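Side-chain contacts in serine-rich Repeat Adhesion Glycoprotein (Srr1) (Streptococcus agalactiae, PDB 4MBO), which binds fibrinogen as a serine-rich repeat adhesin glycoprotein, probably through the region described here, which includes an immunoglobulin-like domain: residues K63-D66 with N67-T70; T142-N146 with N147-S151; S162-H166 with T167-T171; E254-T257 with S258-Y262. One frame throughout, in Å; residues are numbered along the deposited sequence. Where two conformers were deposited one is given.

Contact 1. Residues K63-D66 with N67-T70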
loop_
_atom_site.group_PDB
_atom_site.type_symbol
_atom_site.label_atom_id
_atom_site.label_comp_id
_atom_site.label_asym_id
_atom_site.label_seq_id
_atom_site.Cartn_x
_atom_site.Cartn_y
_atom_site.Cartn_z
ATOM N N LYS A 63 16.876 3.621 -12.064
ATOM C CA LYS A 63 17.066 3.541 -10.615
ATOM C C LYS A 63 16.113 4.463 -9.889
ATOM O O LYS A 63 16.020 5.629 -10.223
ATOM C CB LYS A 63 18.499 3.883 -10.281
ATOM C CG LYS A 63 19.527 3.053 -11.043
ATOM C CD LYS A 63 20.910 3.603 -10.712
ATOM C CE LYS A 63 22.010 2.968 -11.505
ATOM N NZ LYS A 63 23.275 3.546 -10.968
ATOM N N LEU A 64 15.409 3.945 -8.881
ATOM C CA LEU A 64 14.545 4.777 -8.062
ATOM C C LEU A 64 15.171 4.899 -6.654
ATOM O O LEU A 64 15.939 4.062 -6.203
ATOM C CB LEU A 64 13.142 4.178 -7.926
ATOM C CG LEU A 64 12.435 3.746 -9.208
ATOM C CD1 LEU A 64 11.093 3.124 -8.851
ATOM C CD2 LEU A 64 12.310 4.926 -10.151
ATOM N N SER A 65 14.856 5.985 -5.971
ATOM C CA SER A 65 15.253 6.148 -4.596
ATOM C C SER A 65 14.583 5.089 -3.732
ATOM O O SER A 65 13.592 4.477 -4.149
ATOM C CB SER A 65 14.932 7.580 -4.135
ATOM O OG SER A 65 13.575 7.978 -4.390
ATOM N N ASP A 66 15.147 4.832 -2.557
ATOM C CA ASP A 66 14.646 3.801 -1.671
ATOM C C ASP A 66 13.230 4.001 -1.214
ATOM O O ASP A 66 12.616 3.068 -0.705
ATOM C CB ASP A 66 15.475 3.740 -0.383
ATOM C CG ASP A 66 16.797 3.110 -0.550
ATOM O OD1 ASP A 66 17.227 2.789 -1.658
ATOM O OD2 ASP A 66 17.446 2.930 0.525
ATOM N N ASN A 67 12.711 5.213 -1.336
ATOM C CA ASN A 67 11.378 5.476 -0.867
ATOM C C ASN A 67 10.348 5.522 -1.973
ATOM O O ASN A 67 9.275 6.064 -1.762
ATOM C CB ASN A 67 11.346 6.795 -0.101
ATOM C CG ASN A 67 11.810 7.973 -0.945
ATOM O OD1 ASN A 67 12.067 7.833 -2.144
ATOM N ND2 ASN A 67 11.880 9.144 -0.325
ATOM N N LEU A 68 10.658 4.938 -3.126
ATOM C CA LEU A 68 9.773 4.984 -4.281
ATOM C C LEU A 68 9.646 3.596 -4.895
ATOM O O LEU A 68 10.662 2.906 -5.033
ATOM C CB LEU A 68 10.400 5.978 -5.270
ATOM C CG LEU A 68 9.607 6.526 -6.430
ATOM C CD1 LEU A 68 8.448 7.355 -5.950
ATOM C CD2 LEU A 68 10.517 7.366 -7.335
ATOM N N ASP A 69 8.413 3.155 -5.220
ATOM C CA ASP A 69 8.160 1.838 -5.817
ATOM C C ASP A 69 7.177 1.978 -6.983
ATOM O O ASP A 69 6.636 3.050 -7.216
ATOM C CB ASP A 69 7.724 0.793 -4.782
ATOM C CG ASP A 69 6.353 1.028 -4.210
ATOM O OD1 ASP A 69 5.422 1.239 -5.001
ATOM O OD2 ASP A 69 6.196 0.914 -2.951
ATOM N N THR A 70 7.035 0.908 -7.758
ATOM C CA THR A 70 6.144 0.845 -8.903
ATOM C C THR A 70 4.821 0.145 -8.603
ATOM O O THR A 70 4.047 -0.180 -9.515
ATOM C CB THR A 70 6.822 0.023 -10.026
ATOM O OG1 THR A 70 7.140 -1.285 -9.505
ATOM C CG2 THR A 70 8.072 0.729 -10.493
#
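Ser65 and Leu68 are the ends of a type I beta turn, closed by a 3.1 Å bond from Leu68 N to Ser65 O, the N lying above the carbonyl plane. A second link lies across the same turn, between side chains: Ser65 OG donates to Asn67 OD1 at 2.7 Å. Both groups take the first torsion that sets them between backbone N and carbonyl carbon (chi1 52° for Ser65, 58° for Asn67), which brings hydroxyl and amide over the turn to meet each other, with the hydroxyl only 19° from the amide carbonyl plane. Ser65 OG also accepts from Thr142 N, and Asn67 ND2 donates to Cys140 O, so the pair is pinned to strand 139-145. The turn carries the chain from strand 59-64 to strand 68-69, which belong to two different sheets of the bacterial Ig domain. On its buried side Leu64 meets Leu68 at about a right angle, CD2 to CD2 at 4.1 Å in the Leu68 conformer given. The other branch, Leu64 CD1, lies 3.8 Å from Leu68 O and 4.2 Å from Thr70 CG2. Asp66 turns outward, its side chain about 4 Å from a calcium ion.

Contact 2. Residues T142-N146 with N147-S151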
loop_
_atom_site.group_PDB
_atom_site.type_symbol
_atom_site.label_atom_id
_atom_site.label_comp_id
_atom_site.label_asym_id
_atom_site.label_seq_id
_atom_site.Cartn_x
_atom_site.Cartn_y
_atom_site.Cartn_z
ATOM N N THR A 142 13.493 10.518 -6.119
ATOM C CA THR A 142 14.365 10.635 -7.297
ATOM C C THR A 142 14.359 9.382 -8.173
ATOM O O THR A 142 14.033 8.290 -7.747
ATOM C CB THR A 142 15.839 10.973 -6.930
ATOM O OG1 THR A 142 16.481 9.901 -6.189
ATOM C CG2 THR A 142 15.911 12.279 -6.109
ATOM N N ALA A 143 14.769 9.577 -9.418
ATOM C CA ALA A 143 14.924 8.509 -10.376
ATOM C C ALA A 143 16.080 8.872 -11.270
ATOM O O ALA A 143 16.213 10.014 -11.695
ATOM C CB ALA A 143 13.667 8.310 -11.187
ATOM N N THR A 144 16.873 7.869 -11.632
ATOM C CA THR A 144 18.058 8.044 -12.463
ATOM C C THR A 144 18.080 7.089 -13.643
ATOM O O THR A 144 17.762 5.923 -13.507
ATOM C CB THR A 144 19.328 7.770 -11.628
ATOM O OG1 THR A 144 19.430 8.753 -10.582
ATOM C CG2 THR A 144 20.588 7.845 -12.453
ATOM N N LEU A 145 18.478 7.600 -14.811
ATOM C CA LEU A 145 18.689 6.762 -15.974
ATOM C C LEU A 145 20.019 7.248 -16.565
ATOM O O LEU A 145 20.111 8.339 -17.088
ATOM C CB LEU A 145 17.527 6.857 -16.987
ATOM C CG LEU A 145 17.739 6.041 -18.272
ATOM C CD1 LEU A 145 18.056 4.571 -18.037
ATOM C CD2 LEU A 145 16.479 6.145 -19.105
ATOM N N ASN A 146 21.045 6.408 -16.429
ATOM C CA ASN A 146 22.408 6.748 -16.823
ATOM C C ASN A 146 22.800 8.025 -16.066
ATOM O O ASN A 146 22.711 8.087 -14.839
ATOM C CB ASN A 146 22.545 6.898 -18.330
ATOM C CG ASN A 146 24.016 6.962 -18.789
ATOM O OD1 ASN A 146 24.904 6.366 -18.168
ATOM N ND2 ASN A 146 24.262 7.659 -19.883
ATOM N N ASN A 147 23.177 9.057 -16.801
ATOM C CA ASN A 147 23.632 10.306 -16.174
ATOM C C ASN A 147 22.538 11.349 -15.986
ATOM O O ASN A 147 22.827 12.478 -15.582
ATOM C CB ASN A 147 24.784 10.890 -17.023
ATOM C CG ASN A 147 26.020 10.005 -17.016
ATOM O OD1 ASN A 147 26.719 9.859 -18.040
ATOM N ND2 ASN A 147 26.283 9.375 -15.882
ATOM N N GLN A 148 21.280 10.993 -16.250
ATOM C CA GLN A 148 20.182 11.942 -16.072
ATOM C C GLN A 148 19.373 11.584 -14.857
ATOM O O GLN A 148 19.073 10.410 -14.633
ATOM C CB GLN A 148 19.261 11.924 -17.282
ATOM C CG GLN A 148 19.966 12.254 -18.594
ATOM C CD GLN A 148 20.753 13.556 -18.605
ATOM O OE1 GLN A 148 21.881 13.602 -19.135
ATOM N NE2 GLN A 148 20.214 14.577 -18.020
ATOM N N VAL A 149 19.005 12.605 -14.099
ATOM C CA VAL A 149 18.292 12.401 -12.845
ATOM C C VAL A 149 17.134 13.355 -12.715
ATOM O O VAL A 149 17.188 14.490 -13.202
ATOM C CB VAL A 149 19.257 12.630 -11.636
ATOM C CG1 VAL A 149 18.655 12.130 -10.334
ATOM C CG2 VAL A 149 20.587 11.930 -11.844
ATOM N N ALA A 150 16.063 12.861 -12.119
ATOM C CA ALA A 150 14.901 13.645 -11.818
ATOM C C ALA A 150 14.616 13.612 -10.328
ATOM O O ALA A 150 14.942 12.630 -9.644
ATOM C CB ALA A 150 13.718 13.091 -12.581
ATOM N N SER A 151 13.998 14.674 -9.837
ATOM C CA SER A 151 13.591 14.743 -8.438
ATOM C C SER A 151 12.309 15.507 -8.280
ATOM O O SER A 151 11.944 16.380 -9.113
ATOM C CB SER A 151 14.671 15.398 -7.564
ATOM O OG SER A 151 14.752 16.821 -7.772
HETATM O O HOH W 1 22.705 10.022 -19.969
#
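The amides of Asn146 and Asn147 stack at the tip of a hairpin, their planes 29° apart, with Asn147 CG 4.0 Å from Asn146 OD1 on one face of the Asn146 group. At the nitrogen end of the Asn146 amide a water is weakly bound by ND2 and, also weakly, by Asn147 N. Asn146 has CG anti to its N (chi1 -168°), while Asn147 has CG beside its own N, and the two amides are thereby laid over one another. These residues are the central pair of a type II' turn from Leu145 to Gln148, in which Asn146 carries a positive phi of 57°. Behind it Leu145 pairs with Gln148 and Ala143 with Ala150 through reciprocal backbone bonds, Ala150 N reaching Ala143 O at 2.9 Å. On the face of Thr144 and Val149, Thr144 OG1 lies against both valine methyls, 3.5 Å from Val149 CG1 and 3.6 Å from CG2. Farther from the turn, Thr142 CG2 meets Ser151 CB at 3.7 Å. On the opposite face Ala143, Leu145 and Ala150 are buried, with the exposed Gln148 at its turn end: Ala143 packs on Ile22 and Leu45, and Leu145 on Phe47 and Phe49, while strand 59-64 flanks strand 139-145 on the side away from strand 148-157.

Contact 3. Residues S162-H166 with T167-T171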
loop_
_atom_site.group_PDB
_atom_site.type_symbol
_atom_site.label_atom_id
_atom_site.label_comp_id
_atom_site.label_asym_id
_atom_site.label_seq_id
_atom_site.Cartn_x
_atom_site.Cartn_y
_atom_site.Cartn_z
ATOM N N SER A 162 -10.737 7.398 13.267
ATOM C CA SER A 162 -12.025 7.870 13.745
ATOM C C SER A 162 -11.922 7.803 15.254
ATOM O O SER A 162 -11.464 6.794 15.790
ATOM C CB SER A 162 -13.153 6.950 13.301
ATOM O OG SER A 162 -13.367 7.047 11.915
ATOM N N VAL A 163 -12.383 8.853 15.934
ATOM C CA VAL A 163 -12.324 8.933 17.392
ATOM C C VAL A 163 -13.619 9.455 18.010
ATOM O O VAL A 163 -14.200 10.408 17.513
ATOM C CB VAL A 163 -11.224 9.935 17.808
ATOM C CG1 VAL A 163 -11.104 10.046 19.326
ATOM C CG2 VAL A 163 -9.893 9.561 17.201
ATOM N N THR A 164 -14.045 8.831 19.097
ATOM C CA THR A 164 -15.177 9.293 19.879
ATOM C C THR A 164 -14.655 9.447 21.307
ATOM O O THR A 164 -14.048 8.524 21.858
ATOM C CB THR A 164 -16.347 8.282 19.867
ATOM O OG1 THR A 164 -16.904 8.222 18.542
ATOM C CG2 THR A 164 -17.400 8.683 20.849
ATOM N N GLU A 165 -14.840 10.631 21.889
ATOM C CA GLU A 165 -14.375 10.900 23.251
ATOM C C GLU A 165 -15.490 11.590 24.019
ATOM O O GLU A 165 -15.620 12.815 23.990
ATOM C CB GLU A 165 -13.080 11.734 23.260
ATOM C CG GLU A 165 -12.531 12.076 24.657
ATOM C CD GLU A 165 -11.998 10.890 25.479
ATOM O OE1 GLU A 165 -11.606 9.846 24.907
ATOM O OE2 GLU A 165 -11.909 11.029 26.727
ATOM N N HIS A 166 -16.313 10.785 24.665
ATOM C CA HIS A 166 -17.391 11.268 25.513
ATOM C C HIS A 166 -17.243 10.662 26.898
ATOM O O HIS A 166 -16.460 9.721 27.127
ATOM C CB HIS A 166 -18.776 10.897 24.974
ATOM C CG HIS A 166 -19.119 11.543 23.671
ATOM N ND1 HIS A 166 -20.174 11.122 22.891
ATOM C CD2 HIS A 166 -18.501 12.519 22.967
ATOM C CE1 HIS A 166 -20.228 11.853 21.791
ATOM N NE2 HIS A 166 -19.221 12.708 21.810
ATOM N N THR A 167 -18.026 11.172 27.835
ATOM C CA THR A 167 -17.960 10.662 29.164
ATOM C C THR A 167 -18.211 9.156 29.273
ATOM O O THR A 167 -17.487 8.437 29.975
ATOM C CB THR A 167 -18.953 11.435 30.065
ATOM O OG1 THR A 167 -18.611 12.824 30.031
ATOM C CG2 THR A 167 -18.900 10.929 31.457
ATOM N N ASN A 168 -19.189 8.652 28.517
ATOM C CA ASN A 168 -19.597 7.264 28.636
ATOM C C ASN A 168 -19.013 6.282 27.595
ATOM O O ASN A 168 -19.134 5.065 27.748
ATOM C CB ASN A 168 -21.150 7.179 28.630
ATOM C CG ASN A 168 -21.809 7.910 27.421
ATOM O OD1 ASN A 168 -21.207 8.767 26.762
ATOM N ND2 ASN A 168 -23.067 7.572 27.158
ATOM N N VAL A 169 -18.441 6.852 26.547
ATOM C CA VAL A 169 -17.898 6.118 25.406
ATOM C C VAL A 169 -16.632 6.781 24.906
ATOM O O VAL A 169 -16.641 7.951 24.503
ATOM C CB VAL A 169 -18.962 6.070 24.261
ATOM C CG1 VAL A 169 -18.361 5.616 22.946
ATOM C CG2 VAL A 169 -20.137 5.215 24.697
ATOM N N LYS A 170 -15.523 6.031 24.920
ATOM C CA LYS A 170 -14.241 6.495 24.408
ATOM C C LYS A 170 -13.741 5.363 23.513
ATOM O O LYS A 170 -13.473 4.237 23.995
ATOM C CB LYS A 170 -13.246 6.753 25.543
ATOM C CG LYS A 170 -13.861 7.576 26.664
ATOM C CD LYS A 170 -12.924 7.698 27.872
ATOM C CE LYS A 170 -13.560 8.493 28.997
ATOM N NZ LYS A 170 -13.875 9.889 28.604
ATOM N N THR A 171 -13.653 5.647 22.226
ATOM C CA THR A 171 -13.226 4.652 21.267
ATOM C C THR A 171 -12.425 5.301 20.153
ATOM O O THR A 171 -12.514 6.504 19.930
ATOM C CB THR A 171 -14.425 3.898 20.635
ATOM O OG1 THR A 171 -15.305 4.839 20.009
ATOM C CG2 THR A 171 -15.234 3.125 21.652
#
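Lys170 NZ is gripped by two oxygens, one at the end of the facing strand and one at the start of the turn: Glu165 OE2 at 2.9 Å and the backbone O of His166 at 3.0 Å. The first bond is a salt bridge, and the ammonium meets the carboxylate from above its plane, 56° out of it; it approaches the His166 carbonyl likewise from above. The lysine runs extended as far as CE and then bends (chi4 -62°), which tucks NZ between the two acceptors. Glu165, bent at chi2 (68°), folds its carboxylate across the lysine chain, so that OE1 lies 3.6 Å from Lys170 CB. OE1 has in addition a long, weak ion pair with Lys198. With Glu165 OE2 and His166 O sharing one ammonium, the lysine ties itself to Glu165, its partner in a non-hydrogen-bonded pair, and through His166 O to the start of the turn.

The other face of the hairpin is built differently. Thr164 and Thr171, a hydrogen-bonded pair, lie side by side and point the same way, Thr171 OG1 being 3.6 Å from Thr164 CB. Their hydroxyls reach strand 309-316: Thr164 OG1 bonds to Gly309 O and Thr171 OG1 to Ser310 OG. Thr164 CG2 is shared, touching Val169 CG1 at 3.8 Å and lying 4.2 Å above the centre of the His166 ring. His166 N donates to Val169 O at 2.9 Å, and Thr167 and Asn168 lie in the turn between them. The arrangement is that of an antiparallel beta hairpin at the margin of a sheet, where the short strand 162-165 pairs with the long strand 169-181 of the fibrinogen-binding adhesin domain.

Contact 4. Residues E254-T257 with S258-Y262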
loop_
_atom_site.group_PDB
_atom_site.type_symbol
_atom_site.label_atom_id
_atom_site.label_comp_id
_atom_site.label_asym_id
_atom_site.label_seq_id
_atom_site.Cartn_x
_atom_site.Cartn_y
_atom_site.Cartn_z
ATOM N N GLU A 254 2.333 -9.519 19.396
ATOM C CA GLU A 254 2.013 -10.808 19.976
ATOM C C GLU A 254 0.769 -11.302 19.299
ATOM O O GLU A 254 -0.212 -10.563 19.210
ATOM C CB GLU A 254 1.704 -10.641 21.470
ATOM C CG GLU A 254 1.410 -11.942 22.142
ATOM C CD GLU A 254 1.073 -11.807 23.613
ATOM O OE1 GLU A 254 0.765 -10.680 24.124
ATOM O OE2 GLU A 254 1.077 -12.870 24.256
ATOM N N ASP A 255 0.764 -12.559 18.898
ATOM C CA ASP A 255 -0.427 -13.137 18.261
ATOM C C ASP A 255 -1.424 -13.618 19.332
ATOM O O ASP A 255 -1.126 -14.533 20.112
ATOM C CB ASP A 255 -0.019 -14.280 17.351
ATOM C CG ASP A 255 -1.132 -14.749 16.450
ATOM O OD1 ASP A 255 -2.268 -14.933 16.926
ATOM O OD2 ASP A 255 -0.817 -14.977 15.253
ATOM N N VAL A 256 -2.561 -12.958 19.386
ATOM C CA VAL A 256 -3.643 -13.284 20.352
ATOM C C VAL A 256 -4.897 -13.822 19.651
ATOM O O VAL A 256 -5.980 -13.883 20.230
ATOM C CB VAL A 256 -3.981 -12.057 21.225
ATOM C CG1 VAL A 256 -2.775 -11.604 22.030
ATOM C CG2 VAL A 256 -4.482 -10.901 20.363
ATOM N N THR A 257 -4.751 -14.289 18.417
ATOM C CA THR A 257 -5.866 -14.843 17.684
ATOM C C THR A 257 -6.656 -15.883 18.490
ATOM O O THR A 257 -7.911 -15.850 18.518
ATOM C CB THR A 257 -5.375 -15.474 16.375
ATOM O OG1 THR A 257 -4.576 -14.531 15.678
ATOM C CG2 THR A 257 -6.552 -15.943 15.483
ATOM N N SER A 258 -5.947 -16.750 19.213
ATOM C CA SER A 258 -6.637 -17.820 19.941
ATOM C C SER A 258 -7.444 -17.347 21.148
ATOM O O SER A 258 -8.295 -18.083 21.661
ATOM C CB SER A 258 -5.672 -18.917 20.377
ATOM O OG SER A 258 -4.776 -18.437 21.379
ATOM N N GLN A 259 -7.149 -16.150 21.617
ATOM C CA GLN A 259 -7.827 -15.594 22.754
ATOM C C GLN A 259 -9.175 -14.953 22.426
ATOM O O GLN A 259 -10.109 -14.987 23.257
ATOM C CB GLN A 259 -6.913 -14.552 23.389
ATOM C CG GLN A 259 -7.475 -13.875 24.616
ATOM C CD GLN A 259 -6.519 -12.839 25.180
ATOM O OE1 GLN A 259 -5.442 -12.597 24.630
ATOM N NE2 GLN A 259 -6.911 -12.222 26.280
ATOM N N TYR A 260 -9.287 -14.408 21.228
ATOM C CA TYR A 260 -10.472 -13.641 20.841
ATOM C C TYR A 260 -11.191 -14.271 19.686
ATOM O O TYR A 260 -11.001 -13.877 18.533
ATOM C CB TYR A 260 -10.080 -12.206 20.502
ATOM C CG TYR A 260 -9.458 -11.500 21.659
ATOM C CD1 TYR A 260 -10.252 -11.000 22.673
ATOM C CD2 TYR A 260 -8.087 -11.325 21.749
ATOM C CE1 TYR A 260 -9.696 -10.382 23.767
ATOM C CE2 TYR A 260 -7.529 -10.699 22.823
ATOM C CZ TYR A 260 -8.328 -10.206 23.811
ATOM O OH TYR A 260 -7.762 -9.615 24.898
ATOM N N SER A 261 -12.015 -15.241 20.007
ATOM C CA SER A 261 -12.824 -15.891 19.005
ATOM C C SER A 261 -13.785 -14.882 18.358
ATOM O O SER A 261 -14.096 -13.822 18.926
ATOM C CB SER A 261 -13.590 -17.049 19.614
ATOM O OG SER A 261 -14.511 -16.643 20.622
ATOM N N TYR A 262 -14.257 -15.228 17.180
ATOM C CA TYR A 262 -15.139 -14.345 16.474
ATOM C C TYR A 262 -16.242 -15.120 15.809
ATOM O O TYR A 262 -16.126 -16.336 15.582
ATOM C CB TYR A 262 -14.351 -13.530 15.446
ATOM C CG TYR A 262 -13.724 -14.345 14.315
ATOM C CD1 TYR A 262 -14.443 -14.667 13.168
ATOM C CD2 TYR A 262 -12.400 -14.812 14.399
ATOM C CE1 TYR A 262 -13.889 -15.454 12.145
ATOM C CE2 TYR A 262 -11.834 -15.583 13.378
ATOM C CZ TYR A 262 -12.577 -15.905 12.258
ATOM O OH TYR A 262 -12.080 -16.640 11.207
HETATM O O HOH W 2 -2.950 -16.985 18.787
HETATM O O HOH W 3 -9.614 -14.983 16.531
#
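Val256, the middle residue of an Asx turn in which Asp255 OD1 accepts from Thr257 N at 3.0 Å, packs against Tyr260. The closely fitted half of the contact is largely apolar. Val256 CG2, set between backbone N and carbonyl carbon, lies alongside the tyrosine ring, 3.9 Å from Tyr260 CD2, while Gln259 CG sits 3.6 Å above one face of the ring, offset toward its rim. Farther along the extended glutamine chain, OE1 comes alongside Val256 CB. The tyrosine continues inward, making edge-to-face contacts with Trp273 and Tyr284, and Val256 leans on Ile232 of strand 229-235, so this side belongs to the domain interior. Here the chain turns tightly: Val256 O receives Gln259 N at 2.9 Å, from above the carbonyl plane, whereas Tyr260 N has only weak bonds, to Val256 O and to Thr257 O.

The other side, at Asp255 and Ser258, is open and polar. Asp255 OD1 is held by two donors of Thr257 and by a water that also accepts from Ser258 N. Thr257 OG1 donates to Asp255 OD1 at 2.7 Å, on the syn side, while the backbone N comes nearly along the C-O axis. Thr257 OG1 is also bonded to Ile232 N, which fastens the turn to the neighbouring strand. Another water donates to Thr257 O at 2.8 Å and to Tyr260 O at 2.7 Å, its oxygen lying in plane at the edge of the Tyr262 ring.

Overall arrangement
Contacts 1 and 2 adjoin in the N-terminal Ig-like part, their centres about 11 Å apart, joined by backbone bonds between strands 59-64 and 139-145. Contacts 3 and 4, with centres about 25 Å from each other, lie on the opposite side of the chain's centre from both; they reach one antiparallel sheet without touching. Contacts 2 and 3 are each local hairpins, but contact 2 buries an apolar cluster and stacks amides at its tip, whereas the largely surface-lying contact 3 adds a cross-strand salt bridge. Contacts 1 and 4 are partly buried turns that pair a leucine or tyrosine-valine interior with short polar bonds nearby: a serine-asparagine link in one, an Asx turn with bridging waters in the other.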